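Local coordinates for nucleotide-binding protein, universal stress protein UspA family (PDB 3S3T) that binds ATP and, as a member of the universal stress protein UspA family, probably takes part in the cell's response to stress, at residues I109-L114 against N141-R146. Sequence-based numbering, arbitrary orientation.
Sequences IDLIVL and NVIVIR. With ATP (adenosine-5'-triphosphate), chain I.
Ile112 and Leu114 pair in parallel with 141-145: Ile112 N donates to Asn141 O (3.1 Å), Ile143 N to Ile112 O, Leu114 N to Ile143 O, and Ile145 N to Leu114 O at 2.7 Å, the shortest of the four. Next to Asn141 one water spans the gap between the segments, donating a hydrogen bond to Asp110 O and accepting one from Asn141 N.

Side chains alternate between the two faces. On one, Val113 and Ile143 stand side by side, their CG2 methyls 3.7 Å apart; Ile143 CG1 lies anti to the backbone N (chi1 180°), which puts CG2 between N and the carbonyl carbon, against Val113. Val113 CG1 also meets Ile145 CG1 at 3.7 Å, and Leu111 CD1 lies over the peptide of Asn141, 3.6 Å from its O. On the other face Leu114 splits its branches: CD1 slants across to Val142 CG1 (3.7 Å), while CD2 packs on the ATP ribose, 3.9 Å from C1'.

This pair closes the beta-alpha-beta unit of strand 111-115, helix 129-137 and strand 141-145. That helix covers Ile112 and Leu114, helix 16-32 covers Leu111, Val113 and Ile145, and strand 7-11 flanks 111-115. Beyond 141-145, an antiparallel ladder carries the sheet into the second subunit, and Asn141 OD1 accepts a hydrogen bond from Arg146 N of that neighbouring chain.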
loop_
_atom_site.group_PDB
_atom_site.type_symbol
_atom_site.label_atom_id
_atom_site.label_comp_id
_atom_site.label_asym_id
_atom_site.label_seq_id
_atom_site.Cartn_x
_atom_site.Cartn_y
_atom_site.Cartn_z
ATOM N N ILE A 109 -17.869 -17.862 -3.095
ATOM C CA ILE A 109 -17.802 -16.517 -3.595
ATOM C C ILE A 109 -16.601 -16.416 -4.520
ATOM O O ILE A 109 -15.470 -16.766 -4.126
ATOM C CB ILE A 109 -17.778 -15.481 -2.433
ATOM C CG1 ILE A 109 -19.188 -15.325 -1.849
ATOM C CG2 ILE A 109 -17.254 -14.133 -2.891
ATOM C CD1 ILE A 109 -19.166 -14.550 -0.564
ATOM N N ASP A 110 -16.851 -15.962 -5.755
ATOM C CA ASP A 110 -15.784 -15.875 -6.783
ATOM C C ASP A 110 -15.563 -14.531 -7.400
ATOM O O ASP A 110 -14.717 -14.396 -8.302
ATOM C CB ASP A 110 -15.929 -16.961 -7.892
ATOM C CG ASP A 110 -17.380 -17.163 -8.366
ATOM O OD1 ASP A 110 -18.215 -16.265 -8.193
ATOM O OD2 ASP A 110 -17.680 -18.232 -8.943
ATOM N N LEU A 111 -16.217 -13.507 -6.840
ATOM C CA LEU A 111 -15.930 -12.117 -7.139
ATOM C C LEU A 111 -16.346 -11.239 -5.988
ATOM O O LEU A 111 -17.442 -11.386 -5.441
ATOM C CB LEU A 111 -16.725 -11.646 -8.360
ATOM C CG LEU A 111 -16.448 -10.258 -8.927
ATOM C CD1 LEU A 111 -14.956 -10.081 -9.337
ATOM C CD2 LEU A 111 -17.394 -10.012 -10.154
ATOM N N ILE A 112 -15.509 -10.251 -5.677
ATOM C CA ILE A 112 -15.919 -9.181 -4.782
ATOM C C ILE A 112 -15.889 -7.895 -5.599
ATOM O O ILE A 112 -14.904 -7.642 -6.328
ATOM C CB ILE A 112 -14.967 -9.060 -3.577
ATOM C CG1 ILE A 112 -14.877 -10.370 -2.764
ATOM C CG2 ILE A 112 -15.437 -7.889 -2.658
ATOM C CD1 ILE A 112 -13.877 -10.309 -1.537
ATOM N N VAL A 113 -16.982 -7.116 -5.528
ATOM C CA VAL A 113 -17.107 -5.861 -6.238
ATOM C C VAL A 113 -17.028 -4.720 -5.208
ATOM O O VAL A 113 -17.743 -4.717 -4.238
ATOM C CB VAL A 113 -18.436 -5.808 -7.047
ATOM C CG1 VAL A 113 -18.585 -4.474 -7.757
ATOM C CG2 VAL A 113 -18.523 -7.004 -8.064
ATOM N N LEU A 114 -16.154 -3.763 -5.432
ATOM C CA LEU A 114 -15.905 -2.654 -4.464
ATOM C C LEU A 114 -15.897 -1.319 -5.149
ATOM O O LEU A 114 -15.419 -1.182 -6.286
ATOM C CB LEU A 114 -14.516 -2.836 -3.784
ATOM C CG LEU A 114 -14.347 -4.025 -2.837
ATOM C CD1 LEU A 114 -12.865 -4.357 -2.650
ATOM C CD2 LEU A 114 -15.048 -3.831 -1.464
ATOM N N ASN A 141 -11.167 -13.214 -7.249
ATOM C CA ASN A 141 -11.038 -12.010 -8.079
ATOM C C ASN A 141 -11.716 -10.812 -7.384
ATOM O O ASN A 141 -12.712 -10.989 -6.662
ATOM C CB ASN A 141 -11.747 -12.220 -9.423
ATOM C CG ASN A 141 -11.053 -13.205 -10.341
ATOM O OD1 ASN A 141 -9.959 -13.698 -10.065
ATOM N ND2 ASN A 141 -11.688 -13.461 -11.488
ATOM N N VAL A 142 -11.160 -9.620 -7.560
ATOM C CA VAL A 142 -11.705 -8.400 -7.007
ATOM C C VAL A 142 -11.691 -7.286 -8.083
ATOM O O VAL A 142 -10.682 -7.075 -8.740
ATOM C CB VAL A 142 -10.929 -7.932 -5.796
ATOM C CG1 VAL A 142 -11.527 -6.612 -5.282
ATOM C CG2 VAL A 142 -10.835 -9.088 -4.653
ATOM N N ILE A 143 -12.841 -6.674 -8.297
ATOM C CA ILE A 143 -12.951 -5.568 -9.236
ATOM C C ILE A 143 -13.262 -4.314 -8.436
ATOM O O ILE A 143 -14.110 -4.275 -7.532
ATOM C CB ILE A 143 -13.994 -5.799 -10.363
ATOM C CG1 ILE A 143 -14.084 -4.615 -11.322
ATOM C CG2 ILE A 143 -15.416 -6.039 -9.819
ATOM C CD1 ILE A 143 -14.941 -4.920 -12.543
ATOM N N VAL A 144 -12.605 -3.263 -8.854
ATOM C CA VAL A 144 -12.728 -1.948 -8.248
ATOM C C VAL A 144 -13.443 -1.027 -9.229
ATOM O O VAL A 144 -12.989 -0.830 -10.397
ATOM C CB VAL A 144 -11.347 -1.392 -7.920
ATOM C CG1 VAL A 144 -11.424 0.086 -7.414
ATOM C CG2 VAL A 144 -10.584 -2.285 -6.873
ATOM N N ILE A 145 -14.539 -0.447 -8.744
ATOM C CA ILE A 145 -15.419 0.379 -9.563
ATOM C C ILE A 145 -15.206 1.884 -9.277
ATOM O O ILE A 145 -15.312 2.338 -8.125
ATOM C CB ILE A 145 -16.889 0.066 -9.285
ATOM C CG1 ILE A 145 -17.155 -1.459 -9.392
ATOM C CG2 ILE A 145 -17.799 0.867 -10.262
ATOM C CD1 ILE A 145 -16.821 -2.038 -10.766
ATOM N N ARG A 146 -14.943 2.638 -10.336
ATOM C CA ARG A 146 -14.920 4.081 -10.304
ATOM C C ARG A 146 -15.421 4.727 -11.594
ATOM O O ARG A 146 -15.457 5.941 -11.635
ATOM C CB ARG A 146 -13.492 4.571 -10.062
ATOM C CG ARG A 146 -12.473 3.998 -11.013
ATOM C CD ARG A 146 -11.139 4.704 -10.880
ATOM N NE ARG A 146 -10.456 4.572 -9.587
ATOM C CZ ARG A 146 -9.470 3.702 -9.342
ATOM N NH1 ARG A 146 -9.077 2.837 -10.276
ATOM N NH2 ARG A 146 -8.873 3.699 -8.152
ATOM O OXT ARG A 146 -15.764 4.111 -12.624
HETATM P PG ATP I . -10.629 5.190 4.101
HETATM O O1G ATP I . -11.623 4.418 4.937
HETATM O O2G ATP I . -10.323 6.537 4.681
HETATM O O3G ATP I . -9.329 4.469 3.770
HETATM P PB ATP I . -12.805 5.601 2.177
HETATM O O1B ATP I . -12.951 6.743 1.212
HETATM O O2B ATP I . -13.773 5.501 3.306
HETATM O O3B ATP I . -11.292 5.609 2.690
HETATM P PA ATP I . -13.042 2.747 1.681
HETATM O O1A ATP I . -13.456 2.580 3.110
HETATM O O2A ATP I . -11.866 1.960 1.268
HETATM O O3A ATP I . -12.813 4.262 1.262
HETATM O "O5'" ATP I . -14.349 2.303 0.794
HETATM C "C5'" ATP I . -14.146 1.734 -0.498
HETATM C "C4'" ATP I . -15.228 0.691 -0.790
HETATM O "O4'" ATP I . -15.108 -0.266 0.256
HETATM C "C3'" ATP I . -16.650 1.219 -0.692
HETATM O "O3'" ATP I . -17.093 1.835 -1.890
HETATM C "C2'" ATP I . -17.361 -0.056 -0.310
HETATM O "O2'" ATP I . -17.524 -0.811 -1.502
HETATM C "C1'" ATP I . -16.386 -0.760 0.624
HETATM N N9 ATP I . -16.675 -0.481 2.029
HETATM C C8 ATP I . -16.145 0.515 2.805
HETATM N N7 ATP I . -16.670 0.484 4.052
HETATM C C5 ATP I . -17.534 -0.536 4.062
HETATM C C6 ATP I . -18.443 -1.100 5.054
HETATM N N6 ATP I . -18.480 -0.545 6.283
HETATM N N1 ATP I . -19.215 -2.186 4.696
HETATM C C2 ATP I . -19.133 -2.692 3.456
HETATM N N3 ATP I . -18.360 -2.207 2.474
HETATM C C4 ATP I . -17.552 -1.157 2.740
HETATM O O HOH W 1 -12.363 -15.590 -8.617
#